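Local coordinates for periplasmic binding protein (Veillonella parvula, PDB 4LJS) that probably binds a small ligand, perhaps an iron complex or cobalamin, outside the cytoplasmic membrane and delivers it to an ABC importer, at residues D88-P91 with Y92-L95; Y137-E140 with S141-G144; E154-Y157 with I158-G162. All coordinates share one frame; numbering follows the deposited sequence.

Interaction 1: D88-P91 with Y92-L95; sequences DKIP and YKDL
NZ of K93 is bonded to two backbone carbonyls, the lysine side chain folding back over the turn that follows helix 84-89. NZ donates to I90 O at 2.6 Å, approaching in the carbonyl plane on a lone pair, and more weakly to D88 O at 3.0 Å. The lysine chain runs extended from CB to CE and bends at its last torsion (chi4 77°), which turns NZ back onto the two oxygens. The acid of D88 is not the target: its OD1 stays 5.6 Å from K93 NZ, and OD2 is salt-bridged to R76. K93 also makes a cation-pi contact with Y87, so the charge is held by carbonyls and an aromatic ring together.

Beside this polar grip the turn is closed by van der Waals contact. I90 CG2 lies 3.5 Å from Y92 O, and P91 CB touches Y92 CD2 at 3.9 Å. The Y92 side chain then leaves the turn and meets Y97 edge-to-face.

The arrangement joins the end of helix 84-89 to the parallel sheet: the backbone of Y92 hydrogen-bonds with V68 and G70 of strand 67-71, I90 packs on I67 of the same strand, and the Y92 ring reaches M105 and M106 of helix 100-106.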
ATOM      1  N   ASP A  88     -13.170  12.236  -5.117  1.00 35.00           N
ATOM      2  CA  ASP A  88     -13.795  12.950  -6.230  1.00 38.39           C
ATOM      3  C   ASP A  88     -13.562  14.459  -6.177  1.00 40.33           C
ATOM      4  O   ASP A  88     -13.547  15.119  -7.211  1.00 40.77           O
ATOM      5  CB  ASP A  88     -15.309  12.675  -6.292  1.00 33.88           C
ATOM      6  CG  ASP A  88     -15.636  11.213  -6.590  1.00 47.92           C
ATOM      7  OD1 ASP A  88     -14.764  10.482  -7.105  1.00 48.91           O
ATOM      8  OD2 ASP A  88     -16.780  10.795  -6.316  1.00 55.14           O
ATOM      9  N   LYS A  89     -13.387  15.009  -4.980  1.00 41.39           N
ATOM     10  CA  LYS A  89     -13.225  16.458  -4.842  1.00 42.44           C
ATOM     11  C   LYS A  89     -11.827  16.966  -5.207  1.00 36.09           C
ATOM     12  O   LYS A  89     -11.630  18.161  -5.399  1.00 37.23           O
ATOM     13  CB  LYS A  89     -13.561  16.904  -3.423  1.00 47.49           C
ATOM     14  CG  LYS A  89     -15.036  16.878  -3.074  1.00 54.14           C
ATOM     15  CD  LYS A  89     -15.237  17.453  -1.681  1.00 64.92           C
ATOM     16  CE  LYS A  89     -14.495  18.786  -1.528  1.00 69.00           C
ATOM     17  NZ  LYS A  89     -14.456  19.281  -0.120  1.00 71.38           N
ATOM     18  N   ILE A  90     -10.854  16.065  -5.270  1.00 36.50           N
ATOM     19  CA  ILE A  90      -9.481  16.465  -5.569  1.00 38.87           C
ATOM     20  C   ILE A  90      -9.413  17.112  -6.948  1.00 41.93           C
ATOM     21  O   ILE A  90      -9.786  16.494  -7.944  1.00 39.65           O
ATOM     22  CB  ILE A  90      -8.519  15.270  -5.477  1.00 36.28           C
ATOM     23  CG1 ILE A  90      -8.508  14.716  -4.045  1.00 30.61           C
ATOM     24  CG2 ILE A  90      -7.099  15.664  -5.896  1.00 29.02           C
ATOM     25  CD1 ILE A  90      -7.793  13.379  -3.929  1.00 31.71           C
ATOM     26  N   PRO A  91      -8.971  18.381  -6.997  1.00 45.47           N
ATOM     27  CA  PRO A  91      -8.875  19.176  -8.228  1.00 43.72           C
ATOM     28  C   PRO A  91      -8.033  18.531  -9.346  1.00 41.97           C
ATOM     29  O   PRO A  91      -8.510  18.446 -10.474  1.00 44.87           O
ATOM     30  CB  PRO A  91      -8.224  20.476  -7.747  1.00 40.74           C
ATOM     31  CG  PRO A  91      -8.629  20.584  -6.314  1.00 40.30           C
ATOM     32  CD  PRO A  91      -8.628  19.174  -5.802  1.00 47.04           C
ATOM     33  N   TYR A  92      -6.813  18.093  -9.051  1.00 36.59           N
ATOM     34  CA  TYR A  92      -5.944  17.537 -10.093  1.00 34.89           C
ATOM     35  C   TYR A  92      -5.693  16.054  -9.869  1.00 33.24           C
ATOM     36  O   TYR A  92      -5.128  15.669  -8.846  1.00 36.49           O
ATOM     37  CB  TYR A  92      -4.593  18.262 -10.130  1.00 32.64           C
ATOM     38  CG  TYR A  92      -4.640  19.739 -10.477  1.00 34.46           C
ATOM     39  CD1 TYR A  92      -4.612  20.166 -11.804  1.00 41.60           C
ATOM     40  CD2 TYR A  92      -4.684  20.706  -9.479  1.00 34.68           C
ATOM     41  CE1 TYR A  92      -4.643  21.535 -12.131  1.00 45.43           C
ATOM     42  CE2 TYR A  92      -4.717  22.071  -9.788  1.00 33.20           C
ATOM     43  CZ  TYR A  92      -4.692  22.480 -11.115  1.00 43.08           C
ATOM     44  OH  TYR A  92      -4.716  23.829 -11.415  1.00 48.46           O
ATOM     45  N   LYS A  93      -6.085  15.227 -10.834  1.00 32.75           N
ATOM     46  CA  LYS A  93      -5.906  13.774 -10.736  1.00 30.95           C
ATOM     47  C   LYS A  93      -5.084  13.185 -11.886  1.00 32.53           C
ATOM     48  O   LYS A  93      -4.450  12.147 -11.727  1.00 36.24           O
ATOM     49  CB  LYS A  93      -7.263  13.061 -10.736  1.00 33.99           C
ATOM     50  CG  LYS A  93      -8.132  13.254  -9.508  1.00 37.79           C
ATOM     51  CD  LYS A  93      -9.529  12.705  -9.806  1.00 41.34           C
ATOM     52  CE  LYS A  93     -10.496  12.925  -8.658  1.00 41.46           C
ATOM     53  NZ  LYS A  93     -10.989  14.331  -8.594  1.00 43.12           N
ATOM     54  N   ASP A  94      -5.140  13.818 -13.051  1.00 33.26           N
ATOM     55  CA  ASP A  94      -4.554  13.254 -14.267  1.00 35.43           C
ATOM     56  C   ASP A  94      -3.021  13.274 -14.247  1.00 39.87           C
ATOM     57  O   ASP A  94      -2.409  14.302 -13.923  1.00 37.97           O
ATOM     58  CB  ASP A  94      -5.065  14.019 -15.485  1.00 32.91           C
ATOM     59  CG  ASP A  94      -4.902  13.243 -16.771  1.00 44.19           C
ATOM     60  OD1 ASP A  94      -3.748  13.047 -17.208  1.00 39.89           O
ATOM     61  OD2 ASP A  94      -5.932  12.844 -17.358  1.00 53.18           O
ATOM     62  N   LEU A  95      -2.411  12.143 -14.614  1.00 32.29           N
ATOM     63  CA  LEU A  95      -0.949  12.002 -14.625  1.00 33.41           C
ATOM     64  C   LEU A  95      -0.235  12.958 -15.575  1.00 36.89           C
ATOM     65  O   LEU A  95       0.979  13.129 -15.482  1.00 37.48           O
ATOM     66  CB  LEU A  95      -0.533  10.567 -14.958  1.00 33.12           C
ATOM     67  CG  LEU A  95      -0.670   9.580 -13.800  1.00 37.82           C
ATOM     68  CD1 LEU A  95      -0.448   8.151 -14.295  1.00 29.77           C
ATOM     69  CD2 LEU A  95       0.313   9.943 -12.683  1.00 28.52           C
TER

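Interaction 2: Y137-E140 with S141-G144; sequences YIAE and SSLG
S142 and A139 meet through a single carbonyl in a short 3-10 turn, which follows strand 135-138 of the parallel sheet in this periplasmic binding protein fold. A139 O accepts twice. The hydroxyl S142 OG donates to it at 2.7 Å, in the carbonyl plane and on a lone pair, whereas the amide S142 N comes from above that plane at 3.0 Å. The hydroxyl can do this because chi1 of 73° sets OG between the backbone N and the carbonyl carbon of its own residue, turned back over the chain. S142 OG is also hydrogen-bonded with K115 N, so the serine ties the turn to a neighbouring loop. With alanine in place of this serine, A139 O would probably lose one of its two donors and K115 N its hydroxyl partner.

The turn repeats one residue on, where L143 N donates to E140 O at 3.3 Å, again from above the carbonyl plane. The tight part of the contact is here: L143 CG rests 3.2 Å from that same E140 O, I138 CG2 approaches S142 OG, and L143 packs on F29. S141, also buried, hydrogen-bonds through its OG with S294.

The E140 side chain beyond CB is the loose part. The residue is partly exposed; its CG only brushes the leucine, while its carboxylate lies farther off and the side chain touches M153 of helix 151-164. S142 is likewise partly exposed, and its carbonyl oxygen hydrogen-bonds a glycerol, probably from the crystallisation liquor, although such molecules often mark pockets. The touch on this looser side is between E140 CG and L143 CD1, 3.9 Å apart.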
ATOM      1  N   TYR A 137       7.747  14.468   1.850  1.00 35.30           N
ATOM      2  CA  TYR A 137       7.730  13.232   2.615  1.00 42.04           C
ATOM      3  C   TYR A 137       7.734  12.046   1.662  1.00 35.52           C
ATOM      4  O   TYR A 137       6.940  11.990   0.725  1.00 33.37           O
ATOM      5  CB  TYR A 137       6.528  13.156   3.564  1.00 38.64           C
ATOM      6  CG  TYR A 137       6.540  11.889   4.385  1.00 31.36           C
ATOM      7  CD1 TYR A 137       7.402  11.756   5.467  1.00 32.95           C
ATOM      8  CD2 TYR A 137       5.714  10.815   4.066  1.00 32.61           C
ATOM      9  CE1 TYR A 137       7.437  10.595   6.224  1.00 33.68           C
ATOM     10  CE2 TYR A 137       5.741   9.638   4.823  1.00 39.53           C
ATOM     11  CZ  TYR A 137       6.607   9.538   5.898  1.00 39.68           C
ATOM     12  OH  TYR A 137       6.653   8.383   6.656  1.00 42.29           O
ATOM     13  N   ILE A 138       8.637  11.105   1.920  1.00 27.82           N
ATOM     14  CA  ILE A 138       8.862   9.965   1.039  1.00 31.77           C
ATOM     15  C   ILE A 138       8.519   8.646   1.747  1.00 31.31           C
ATOM     16  O   ILE A 138       8.948   8.416   2.878  1.00 31.93           O
ATOM     17  CB  ILE A 138      10.335   9.963   0.567  1.00 35.83           C
ATOM     18  CG1 ILE A 138      10.585  11.182  -0.326  1.00 38.97           C
ATOM     19  CG2 ILE A 138      10.686   8.668  -0.164  1.00 35.32           C
ATOM     20  CD1 ILE A 138      12.047  11.434  -0.641  1.00 37.27           C
ATOM     21  N   ALA A 139       7.733   7.792   1.092  1.00 31.50           N
ATOM     22  CA  ALA A 139       7.404   6.480   1.659  1.00 31.33           C
ATOM     23  C   ALA A 139       8.655   5.619   1.819  1.00 33.80           C
ATOM     24  O   ALA A 139       9.337   5.315   0.838  1.00 32.55           O
ATOM     25  CB  ALA A 139       6.399   5.762   0.790  1.00 29.61           C
ATOM     26  N   GLU A 140       8.952   5.216   3.049  1.00 32.84           N
ATOM     27  CA  GLU A 140      10.111   4.362   3.294  1.00 34.60           C
ATOM     28  C   GLU A 140      10.040   3.027   2.536  1.00 28.41           C
ATOM     29  O   GLU A 140      11.061   2.492   2.115  1.00 38.09           O
ATOM     30  CB  GLU A 140      10.303   4.110   4.793  1.00 33.98           C
ATOM     31  CG  GLU A 140      11.564   3.333   5.100  1.00 41.27           C
ATOM     32  CD  GLU A 140      11.660   2.911   6.554  1.00 50.66           C
ATOM     33  OE1 GLU A 140      10.703   3.169   7.320  1.00 46.86           O
ATOM     34  OE2 GLU A 140      12.698   2.316   6.923  1.00 53.58           O
ATOM     35  N   SER A 141       8.838   2.496   2.345  1.00 25.52           N
ATOM     36  CA  SER A 141       8.700   1.214   1.653  1.00 33.65           C
ATOM     37  C   SER A 141       8.902   1.314   0.139  1.00 34.19           C
ATOM     38  O   SER A 141       8.846   0.300  -0.567  1.00 37.65           O
ATOM     39  CB  SER A 141       7.344   0.586   1.949  1.00 40.42           C
ATOM     40  OG  SER A 141       6.305   1.349   1.369  1.00 41.45           O
ATOM     41  N   SER A 142       9.139   2.526  -0.362  1.00 28.58           N
ATOM     42  CA  SER A 142       9.439   2.715  -1.778  1.00 30.87           C
ATOM     43  C   SER A 142      10.947   2.814  -2.081  1.00 38.17           C
ATOM     44  O   SER A 142      11.335   3.058  -3.224  1.00 41.88           O
ATOM     45  CB  SER A 142       8.730   3.963  -2.303  1.00 30.04           C
ATOM     46  OG  SER A 142       9.355   5.139  -1.816  1.00 30.46           O
ATOM     47  N   LEU A 143      11.792   2.619  -1.070  1.00 34.91           N
ATOM     48  CA  LEU A 143      13.230   2.881  -1.222  1.00 41.36           C
ATOM     49  C   LEU A 143      13.990   1.801  -1.991  1.00 41.79           C
ATOM     50  O   LEU A 143      15.141   2.004  -2.380  1.00 43.68           O
ATOM     51  CB  LEU A 143      13.899   3.106   0.142  1.00 39.44           C
ATOM     52  CG  LEU A 143      13.433   4.326   0.940  1.00 38.10           C
ATOM     53  CD1 LEU A 143      14.081   4.331   2.320  1.00 35.90           C
ATOM     54  CD2 LEU A 143      13.736   5.609   0.191  1.00 34.94           C
ATOM     55  N   GLY A 144      13.362   0.648  -2.196  1.00 41.21           N
ATOM     56  CA  GLY A 144      13.994  -0.409  -2.966  1.00 46.51           C
ATOM     57  C   GLY A 144      13.803  -1.787  -2.372  1.00 66.61           C
ATOM     58  O   GLY A 144      13.574  -1.931  -1.169  1.00 71.61           O
TER

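Interaction 3: E154-Y157 with I158-G162; sequences EYKY and IRDLG
K156 and D160, one helical turn apart, are joined by a salt bridge in which NZ of the lysine reaches OD2 of the aspartate at 2.9 Å, nearly in line with the C-O bond it meets. CG of K156 stands anti to the backbone N (chi1 164°), carrying the chain toward D160, and the bend at chi4 brings NZ round to the acid. The chain also lies alongside the carboxylate, with K156 CG 3.4 Å from D160 OD2. A second pair with the same spacing is apolar: the methyl CD1 of L161 sits over one face of the Y157 ring in a CH-pi contact, 4.0 Å from its centroid and 28° off the ring normal.

Both pairs are i to i+4 contacts of an alpha-helix, and the backbone holds their spacing. D160 N donates to K156 O at 2.7 Å and L161 N to Y157 O at 3.1 Å, with I158 N to E154 O and R159 N to Y155 O completing the series. The guanidinium of R159 lies with one face over Y155 O, while its NE is salt-bridged to E172 of helix 168-188.

Further out, helix 151-164 is flanked by helices 52-60, 168-188 and 299-310. Y157 packs against N53, S54 and T57, and T57 also meets L161; Y155 and I158 rest on M178, and Y155 on L299. D160 OD2 is also hydrogen-bonded by the Y137 hydroxyl of strand 135-138. The acid of the buried E154 is fixed by the amide of G296 at OE1 and the hydroxyl of S141 at OE2.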
ATOM      1  N   GLU A 154       4.780   0.571   7.069  1.00 28.78           N
ATOM      2  CA  GLU A 154       3.469   1.147   6.760  1.00 31.23           C
ATOM      3  C   GLU A 154       2.860   1.833   7.980  1.00 37.10           C
ATOM      4  O   GLU A 154       2.270   2.910   7.861  1.00 35.96           O
ATOM      5  CB  GLU A 154       2.511   0.089   6.204  1.00 29.19           C
ATOM      6  CG  GLU A 154       2.994  -0.566   4.916  1.00 41.84           C
ATOM      7  CD  GLU A 154       3.416   0.451   3.860  1.00 45.17           C
ATOM      8  OE1 GLU A 154       2.663   1.424   3.617  1.00 40.92           O
ATOM      9  OE2 GLU A 154       4.508   0.277   3.277  1.00 39.00           O
ATOM     10  N   TYR A 155       3.007   1.213   9.151  1.00 31.17           N
ATOM     11  CA  TYR A 155       2.527   1.819  10.393  1.00 33.13           C
ATOM     12  C   TYR A 155       3.181   3.180  10.640  1.00 31.26           C
ATOM     13  O   TYR A 155       2.497   4.150  10.958  1.00 31.96           O
ATOM     14  CB  TYR A 155       2.783   0.898  11.590  1.00 32.93           C
ATOM     15  CG  TYR A 155       1.971  -0.378  11.564  1.00 38.01           C
ATOM     16  CD1 TYR A 155       0.754  -0.429  10.903  1.00 29.69           C
ATOM     17  CD2 TYR A 155       2.419  -1.530  12.208  1.00 38.34           C
ATOM     18  CE1 TYR A 155       0.004  -1.591  10.877  1.00 36.65           C
ATOM     19  CE2 TYR A 155       1.673  -2.703  12.182  1.00 40.38           C
ATOM     20  CZ  TYR A 155       0.464  -2.725  11.511  1.00 42.07           C
ATOM     21  OH  TYR A 155      -0.301  -3.873  11.467  1.00 40.96           O
ATOM     22  N   LYS A 156       4.503   3.241  10.497  1.00 27.15           N
ATOM     23  CA  LYS A 156       5.236   4.477  10.738  1.00 35.80           C
ATOM     24  C   LYS A 156       4.803   5.531   9.725  1.00 33.37           C
ATOM     25  O   LYS A 156       4.677   6.711  10.054  1.00 36.68           O
ATOM     26  CB  LYS A 156       6.749   4.248  10.638  1.00 35.92           C
ATOM     27  CG  LYS A 156       7.547   5.555  10.486  1.00 51.60           C
ATOM     28  CD  LYS A 156       9.064   5.335  10.509  1.00 66.71           C
ATOM     29  CE  LYS A 156       9.834   6.626  10.201  1.00 76.82           C
ATOM     30  NZ  LYS A 156       9.723   7.052   8.767  1.00 76.29           N
ATOM     31  N   TYR A 157       4.577   5.084   8.494  1.00 27.35           N
ATOM     32  CA  TYR A 157       4.144   5.953   7.410  1.00 33.51           C
ATOM     33  C   TYR A 157       2.856   6.648   7.822  1.00 32.37           C
ATOM     34  O   TYR A 157       2.738   7.871   7.752  1.00 33.93           O
ATOM     35  CB  TYR A 157       3.914   5.112   6.158  1.00 31.94           C
ATOM     36  CG  TYR A 157       3.408   5.858   4.938  1.00 32.10           C
ATOM     37  CD1 TYR A 157       4.291   6.528   4.095  1.00 31.29           C
ATOM     38  CD2 TYR A 157       2.055   5.857   4.606  1.00 28.44           C
ATOM     39  CE1 TYR A 157       3.844   7.185   2.967  1.00 35.03           C
ATOM     40  CE2 TYR A 157       1.592   6.517   3.474  1.00 27.10           C
ATOM     41  CZ  TYR A 157       2.494   7.184   2.658  1.00 37.47           C
ATOM     42  OH  TYR A 157       2.062   7.847   1.528  1.00 32.48           O
ATOM     43  N   ILE A 158       1.901   5.854   8.289  1.00 27.97           N
ATOM     44  CA  ILE A 158       0.614   6.382   8.727  1.00 35.73           C
ATOM     45  C   ILE A 158       0.801   7.327   9.915  1.00 41.51           C
ATOM     46  O   ILE A 158       0.199   8.399   9.977  1.00 36.47           O
ATOM     47  CB  ILE A 158      -0.342   5.227   9.082  1.00 31.53           C
ATOM     48  CG1 ILE A 158      -0.666   4.431   7.813  1.00 34.40           C
ATOM     49  CG2 ILE A 158      -1.612   5.746   9.723  1.00 26.64           C
ATOM     50  CD1 ILE A 158      -1.459   3.180   8.041  1.00 33.56           C
ATOM     51  N   ARG A 159       1.674   6.933  10.835  1.00 32.09           N
ATOM     52  CA  ARG A 159       1.938   7.713  12.030  1.00 36.99           C
ATOM     53  C   ARG A 159       2.597   9.059  11.690  1.00 40.32           C
ATOM     54  O   ARG A 159       2.252  10.091  12.273  1.00 36.90           O
ATOM     55  CB  ARG A 159       2.815   6.888  12.972  1.00 37.81           C
ATOM     56  CG  ARG A 159       3.027   7.482  14.335  1.00 47.92           C
ATOM     57  CD  ARG A 159       3.742   6.483  15.248  1.00 49.61           C
ATOM     58  NE  ARG A 159       2.839   5.466  15.788  1.00 50.92           N
ATOM     59  CZ  ARG A 159       2.976   4.155  15.603  1.00 52.03           C
ATOM     60  NH1 ARG A 159       3.980   3.684  14.877  1.00 48.92           N
ATOM     61  NH2 ARG A 159       2.109   3.311  16.154  1.00 52.22           N
ATOM     62  N   ASP A 160       3.537   9.048  10.746  1.00 35.93           N
ATOM     63  CA  ASP A 160       4.209  10.275  10.309  1.00 36.40           C
ATOM     64  C   ASP A 160       3.224  11.262   9.683  1.00 34.96           C
ATOM     65  O   ASP A 160       3.229  12.450   9.998  1.00 35.10           O
ATOM     66  CB  ASP A 160       5.306   9.964   9.292  1.00 36.30           C
ATOM     67  CG  ASP A 160       6.536   9.353   9.925  1.00 42.06           C
ATOM     68  OD1 ASP A 160       6.713   9.502  11.154  1.00 38.61           O
ATOM     69  OD2 ASP A 160       7.333   8.729   9.186  1.00 41.65           O
ATOM     70  N   LEU A 161       2.383  10.767   8.785  1.00 31.71           N
ATOM     71  CA  LEU A 161       1.387  11.621   8.163  1.00 35.06           C
ATOM     72  C   LEU A 161       0.426  12.146   9.231  1.00 38.73           C
ATOM     73  O   LEU A 161       0.048  13.311   9.208  1.00 39.71           O
ATOM     74  CB  LEU A 161       0.664  10.886   7.034  1.00 33.75           C
ATOM     75  CG  LEU A 161       1.556  10.670   5.799  1.00 36.80           C
ATOM     76  CD1 LEU A 161       0.870   9.811   4.745  1.00 30.40           C
ATOM     77  CD2 LEU A 161       1.984  12.010   5.193  1.00 37.77           C
ATOM     78  N   GLY A 162       0.068  11.292  10.186  1.00 37.08           N
ATOM     79  CA  GLY A 162      -0.726  11.719  11.325  1.00 31.57           C
ATOM     80  C   GLY A 162      -0.126  12.901  12.073  1.00 36.07           C
ATOM     81  O   GLY A 162      -0.833  13.848  12.415  1.00 34.83           O
TER

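In the fold
Interactions 2 and 3 form one neighbourhood, their centres about 12 Å apart, and show how a strand, the turn after it and the next helix can be stitched together. Y137 OH of interaction 2 lies 2.6 Å from D160 OD2 of interaction 3, a probable hydrogen bond. Rings and a methyl of the two contacts also touch: Y137 CE2 comes within 3.5 Å of Y157 CD1, and A139 CB within 3.6 Å of Y157 CE1. Interaction 1 stands apart, its centre about 23 Å from each of the others, beside strand 67-71, at the opposite edge of the parallel sheet from strand 135-138. The glycerol, about 4 Å from the S142 side chain, may mark a pocket, but no ligand site is established.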